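Local coordinates for hemolysin (PDB 3HVN), which probably kills host cells as a cholesterol-dependent cytolysin, binding cholesterol-containing membranes and assembling there into an oligomeric pore, at residues A[91-96]-A[322-327]; A[230-235]-A[353-358]. The protein carries 1 engineered substitution. All coordinates share one frame; numbering follows the deposited sequence.

Interaction 1 (A[91-96]-A[322-327]); sequences IAVIDA and YIFGGD. With CFH (1,1,1,3,3,3-hexafluoropropan-2-ol), chain B.
A chi1 of 64°, with CG over the backbone between N and C, carries the F324 ring to V93 and I94, while Y322, with CG anti to the backbone N (chi1 176°), extends its ring toward I94 and D95. Both aromatics belong to strand 318-324 of the large antiparallel sheet of the cytolysin fold and bear on the chain as it leaves strand 90-92. The I94 carbonyl O lies 3.2 Å above the F324 ring plane, offset toward the rim. V93 O comes instead to the ring edge, 3.4 Å from CZ, where weakly positive ring hydrogens can face it. V93 adds an apolar touch, its CG2 methyl at CE2 of F324. A phenyl ring suits this buried place, since V359 and I361 pack on it as well. Beyond F324, G325 and G326 both have positive phi, and at G325 a beta carbon would also press on the F324 carbonyl O. D327, with T333 and I345, then lines the pocket of the bound hexafluoropropanol. Strand 333-338, paired with 318-324, probably corresponds to the short strand that swings away in perfringolysin O. Y322 OH ends 3.6 Å from I94 O, which lies near the plane of the tyrosine ring.

Interaction 2 (A[230-235]-A[353-358]); sequences IYYTVS and GKLNLG. Engineered in segment 353-358: L357 (natural residue Pro).
The OH of Y231 is hydrogen-bonded to the carbonyl O of A350, at the end of helix 339-350, and this tie holds the tyrosine ring against the loop 353-358 that follows the helix. K354 O stands over the centre of that ring, 3.7 Å above its plane, a packing contact and not a hydrogen bond. The lysine side chain turns away and its NZ bonds Y173 OH, as suits a long charged residue at the margin of a buried contact. G353 brings its CA to 4.2 Å from Y231 OH; having no beta carbon, it avoids crowding the hydroxyl. The apolar grip comes from L355. With CG anti to the backbone N (chi1 -173°), it swings CD2 between the two tyrosines, 3.6 Å from CB of Y231 and 3.5 Å from CD2 of Y232, where it lies at the ring edge. One methyl of the branched side chain thus serves both tyrosines. Further along the same ring, Y232 OH approaches G358 N at 3.9 Å, again near the ring plane. At a corner of strand 221-236, a classic beta bulge, in which both residues face Y274, puts the two consecutive side chains on the same side. Strand 266-274 supplies Y274, and helix 151-166 packs on the contact through L162, which touches Y232, L355 and the engineered L357 (proline in the natural sequence).

The two interactions lie about 12 Å apart, centre to centre, and touch through G326 O and K354 CG, 4.0 Å apart. Their segments alternate along the chain, in the order 91-96, 230-235, 322-327, 353-358. Both reach the same large antiparallel sheet. Strand 359-367, which starts right after the loop of interaction 2, pairs with strand 90-92 and supplies V359 and I361 to F324 of interaction 1. Strand 333-338 and helix 339-350 connect 322-327 to 353-358. Interaction 1 joins the ends of two strands of this sheet, and interaction 2 ties its bulged strand to the loop after helix 339-350; this part of the fold probably rearranges when the pore forms, as in relatives.

Interaction 1 (A[91-96]-A[322-327])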
loop_
_atom_site.group_PDB
_atom_site.type_symbol
_atom_site.label_atom_id
_atom_site.label_comp_id
_atom_site.label_asym_id
_atom_site.label_seq_id
_atom_site.Cartn_x
_atom_site.Cartn_y
_atom_site.Cartn_z
ATOM N N ILE A 91 -7.931 -10.302 13.257
ATOM C CA ILE A 91 -6.517 -10.142 13.578
ATOM C C ILE A 91 -5.634 -11.090 12.773
ATOM O O ILE A 91 -5.702 -12.308 12.937
ATOM C CB ILE A 91 -6.253 -10.371 15.078
ATOM C CG1 ILE A 91 -7.208 -9.526 15.922
ATOM C CG2 ILE A 91 -4.806 -10.052 15.419
ATOM C CD1 ILE A 91 -7.027 -9.710 17.413
ATOM N N ALA A 92 -4.804 -10.524 11.903
ATOM C CA ALA A 92 -3.859 -11.314 11.124
ATOM C C ALA A 92 -2.618 -11.616 11.954
ATOM O O ALA A 92 -1.989 -10.706 12.496
ATOM C CB ALA A 92 -3.479 -10.581 9.848
ATOM N N VAL A 93 -2.270 -12.894 12.056
ATOM C CA VAL A 93 -1.118 -13.303 12.853
ATOM C C VAL A 93 0.184 -13.033 12.108
ATOM O O VAL A 93 0.176 -12.669 10.931
ATOM C CB VAL A 93 -1.178 -14.796 13.216
ATOM C CG1 VAL A 93 -2.621 -15.234 13.414
ATOM C CG2 VAL A 93 -0.512 -15.627 12.137
ATOM N N ILE A 94 1.303 -13.216 12.800
ATOM C CA ILE A 94 2.614 -12.968 12.215
ATOM C C ILE A 94 3.612 -14.053 12.609
ATOM O O ILE A 94 4.039 -14.848 11.772
ATOM C CB ILE A 94 3.157 -11.595 12.637
ATOM C CG1 ILE A 94 2.343 -10.482 11.973
ATOM C CG2 ILE A 94 4.622 -11.466 12.265
ATOM C CD1 ILE A 94 2.648 -10.297 10.510
ATOM N N ASP A 95 3.982 -14.080 13.884
ATOM C CA ASP A 95 4.883 -15.105 14.394
ATOM C C ASP A 95 4.120 -16.385 14.705
ATOM O O ASP A 95 3.262 -16.409 15.588
ATOM C CB ASP A 95 5.614 -14.612 15.645
ATOM C CG ASP A 95 6.792 -13.715 15.318
ATOM O OD1 ASP A 95 7.242 -13.726 14.153
ATOM O OD2 ASP A 95 7.271 -13.007 16.228
ATOM N N ALA A 96 4.433 -17.448 13.971
ATOM C CA ALA A 96 3.801 -18.742 14.195
ATOM C C ALA A 96 4.147 -19.271 15.583
ATOM O O ALA A 96 3.473 -20.158 16.106
ATOM C CB ALA A 96 4.227 -19.734 13.124
ATOM N N TYR A 322 8.185 -11.654 3.693
ATOM C CA TYR A 322 8.147 -12.508 4.872
ATOM C C TYR A 322 6.940 -13.429 4.752
ATOM O O TYR A 322 5.795 -12.977 4.823
ATOM C CB TYR A 322 8.039 -11.657 6.139
ATOM C CG TYR A 322 7.907 -12.454 7.418
ATOM C CD1 TYR A 322 6.671 -12.914 7.849
ATOM C CD2 TYR A 322 9.020 -12.737 8.199
ATOM C CE1 TYR A 322 6.545 -13.640 9.018
ATOM C CE2 TYR A 322 8.904 -13.461 9.371
ATOM C CZ TYR A 322 7.665 -13.910 9.776
ATOM O OH TYR A 322 7.546 -14.631 10.942
ATOM N N ILE A 323 7.195 -14.720 4.561
ATOM C CA ILE A 323 6.120 -15.673 4.315
ATOM C C ILE A 323 6.042 -16.745 5.397
ATOM O O ILE A 323 7.055 -17.119 5.989
ATOM C CB ILE A 323 6.274 -16.350 2.930
ATOM C CG1 ILE A 323 7.177 -17.585 3.014
ATOM C CG2 ILE A 323 6.811 -15.360 1.907
ATOM C CD1 ILE A 323 6.429 -18.888 3.239
ATOM N N PHE A 324 4.831 -17.231 5.653
ATOM C CA PHE A 324 4.646 -18.369 6.548
ATOM C C PHE A 324 3.335 -19.102 6.274
ATOM O O PHE A 324 2.300 -18.481 6.017
ATOM C CB PHE A 324 4.752 -17.949 8.020
ATOM C CG PHE A 324 3.686 -16.988 8.464
ATOM C CD1 PHE A 324 3.878 -15.621 8.355
ATOM C CD2 PHE A 324 2.499 -17.451 9.007
ATOM C CE1 PHE A 324 2.901 -14.735 8.770
ATOM C CE2 PHE A 324 1.519 -16.571 9.424
ATOM C CZ PHE A 324 1.722 -15.210 9.307
ATOM N N GLY A 325 3.397 -20.429 6.324
ATOM C CA GLY A 325 2.250 -21.265 6.027
ATOM C C GLY A 325 2.396 -21.972 4.694
ATOM O O GLY A 325 3.098 -21.495 3.803
ATOM N N GLY A 326 1.734 -23.117 4.559
ATOM C CA GLY A 326 1.764 -23.875 3.320
ATOM C C GLY A 326 3.017 -24.712 3.158
ATOM O O GLY A 326 2.983 -25.931 3.324
ATOM N N ASP A 327 4.125 -24.056 2.827
ATOM C CA ASP A 327 5.393 -24.749 2.626
ATOM C C ASP A 327 5.835 -25.481 3.888
ATOM O O ASP A 327 6.441 -26.551 3.816
ATOM C CB ASP A 327 6.481 -23.769 2.175
ATOM C CG ASP A 327 6.782 -22.706 3.217
ATOM O OD1 ASP A 327 5.879 -22.373 4.013
ATOM O OD2 ASP A 327 7.923 -22.199 3.235
HETATM F F7 CFH B . 11.712 -20.109 -1.720
HETATM C C1 CFH B . 10.523 -20.661 -1.874
HETATM F F5 CFH B . 9.756 -19.861 -2.591
HETATM F F6 CFH B . 10.657 -21.816 -2.497
HETATM C C2 CFH B . 9.893 -20.890 -0.504
HETATM O O4 CFH B . 10.084 -19.726 0.309
HETATM C C3 CFH B . 8.399 -21.166 -0.651
HETATM F F10 CFH B . 8.203 -22.075 -1.588
HETATM F F8 CFH B . 7.773 -20.052 -0.980
HETATM F F9 CFH B . 7.923 -21.610 0.497
#

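Interaction 2 (A[230-235]-A[353-358])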
loop_
_atom_site.group_PDB
_atom_site.type_symbol
_atom_site.label_atom_id
_atom_site.label_comp_id
_atom_site.label_asym_id
_atom_site.label_seq_id
_atom_site.Cartn_x
_atom_site.Cartn_y
_atom_site.Cartn_z
ATOM N N ILE A 230 -5.941 -18.000 2.209
ATOM C CA ILE A 230 -6.607 -18.918 3.123
ATOM C C ILE A 230 -7.054 -20.193 2.415
ATOM O O ILE A 230 -7.749 -20.148 1.393
ATOM C CB ILE A 230 -7.796 -18.257 3.863
ATOM C CG1 ILE A 230 -7.750 -18.606 5.347
ATOM C CG2 ILE A 230 -9.122 -18.682 3.267
ATOM C CD1 ILE A 230 -6.434 -18.279 5.995
ATOM N N TYR A 231 -6.622 -21.325 2.963
ATOM C CA TYR A 231 -7.010 -22.635 2.461
ATOM C C TYR A 231 -8.309 -23.078 3.118
ATOM O O TYR A 231 -9.207 -23.589 2.451
ATOM C CB TYR A 231 -5.913 -23.667 2.728
ATOM C CG TYR A 231 -4.658 -23.466 1.908
ATOM C CD1 TYR A 231 -3.460 -23.114 2.511
ATOM C CD2 TYR A 231 -4.674 -23.631 0.529
ATOM C CE1 TYR A 231 -2.311 -22.930 1.765
ATOM C CE2 TYR A 231 -3.532 -23.448 -0.225
ATOM C CZ TYR A 231 -2.353 -23.099 0.397
ATOM O OH TYR A 231 -1.212 -22.916 -0.350
ATOM N N TYR A 232 -8.405 -22.885 4.431
ATOM C CA TYR A 232 -9.645 -23.192 5.139
ATOM C C TYR A 232 -9.879 -22.269 6.331
ATOM O O TYR A 232 -9.077 -21.378 6.603
ATOM C CB TYR A 232 -9.696 -24.665 5.563
ATOM C CG TYR A 232 -8.637 -25.084 6.558
ATOM C CD1 TYR A 232 -8.877 -25.023 7.924
ATOM C CD2 TYR A 232 -7.404 -25.557 6.131
ATOM C CE1 TYR A 232 -7.916 -25.414 8.837
ATOM C CE2 TYR A 232 -6.435 -25.949 7.038
ATOM C CZ TYR A 232 -6.697 -25.876 8.389
ATOM O OH TYR A 232 -5.737 -26.264 9.295
ATOM N N THR A 233 -10.988 -22.484 7.029
ATOM C CA THR A 233 -11.371 -21.623 8.141
ATOM C C THR A 233 -12.202 -22.388 9.163
ATOM O O THR A 233 -13.323 -22.808 8.876
ATOM C CB THR A 233 -12.185 -20.408 7.655
ATOM O OG1 THR A 233 -11.507 -19.780 6.559
ATOM C CG2 THR A 233 -12.367 -19.402 8.781
ATOM N N VAL A 234 -11.649 -22.567 10.357
ATOM C CA VAL A 234 -12.359 -23.258 11.425
ATOM C C VAL A 234 -13.264 -22.294 12.185
ATOM O O VAL A 234 -12.816 -21.248 12.663
ATOM C CB VAL A 234 -11.389 -23.928 12.413
ATOM C CG1 VAL A 234 -12.166 -24.685 13.480
ATOM C CG2 VAL A 234 -10.441 -24.860 11.675
ATOM N N SER A 235 -14.539 -22.655 12.288
ATOM C CA SER A 235 -15.520 -21.828 12.980
ATOM C C SER A 235 -16.015 -22.518 14.246
ATOM O O SER A 235 -16.118 -23.743 14.298
ATOM C CB SER A 235 -16.702 -21.518 12.059
ATOM O OG SER A 235 -16.264 -20.925 10.849
ATOM N N GLY A 353 1.967 -25.419 -2.298
ATOM C CA GLY A 353 1.814 -25.824 -0.914
ATOM C C GLY A 353 0.898 -27.024 -0.773
ATOM O O GLY A 353 0.785 -27.839 -1.688
ATOM N N LYS A 354 0.237 -27.131 0.374
ATOM C CA LYS A 354 -0.664 -28.250 0.627
ATOM C C LYS A 354 -1.850 -27.839 1.494
ATOM O O LYS A 354 -1.957 -26.688 1.918
ATOM C CB LYS A 354 0.090 -29.408 1.283
ATOM C CG LYS A 354 0.639 -29.090 2.664
ATOM C CD LYS A 354 1.421 -30.264 3.231
ATOM C CE LYS A 354 2.602 -30.622 2.342
ATOM N NZ LYS A 354 3.368 -31.783 2.874
ATOM N N LEU A 355 -2.740 -28.792 1.751
ATOM C CA LEU A 355 -3.926 -28.548 2.563
ATOM C C LEU A 355 -3.919 -29.444 3.797
ATOM O O LEU A 355 -4.591 -29.156 4.787
ATOM C CB LEU A 355 -5.195 -28.782 1.737
ATOM C CG LEU A 355 -6.552 -28.429 2.356
ATOM C CD1 LEU A 355 -7.112 -29.580 3.184
ATOM C CD2 LEU A 355 -6.466 -27.150 3.179
ATOM N N ASN A 356 -3.150 -30.527 3.728
ATOM C CA ASN A 356 -3.046 -31.476 4.831
ATOM C C ASN A 356 -3.061 -30.785 6.190
ATOM O O ASN A 356 -3.920 -31.061 7.026
ATOM C CB ASN A 356 -1.782 -32.328 4.688
ATOM C CG ASN A 356 -1.790 -33.179 3.433
ATOM O OD1 ASN A 356 -2.818 -33.319 2.770
ATOM N ND2 ASN A 356 -0.640 -33.755 3.102
ATOM N N LEU A 357 -2.109 -29.881 6.398
ATOM C CA LEU A 357 -2.024 -29.122 7.640
ATOM C C LEU A 357 -1.412 -27.746 7.401
ATOM O O LEU A 357 -0.249 -27.633 7.012
ATOM C CB LEU A 357 -1.204 -29.885 8.683
ATOM C CG LEU A 357 -1.811 -31.173 9.243
ATOM C CD1 LEU A 357 -0.802 -31.915 10.102
ATOM C CD2 LEU A 357 -3.076 -30.871 10.032
ATOM N N GLY A 358 -2.201 -26.701 7.635
ATOM C CA GLY A 358 -1.735 -25.339 7.455
ATOM C C GLY A 358 -1.432 -24.654 8.773
ATOM O O GLY A 358 -1.541 -25.263 9.838
#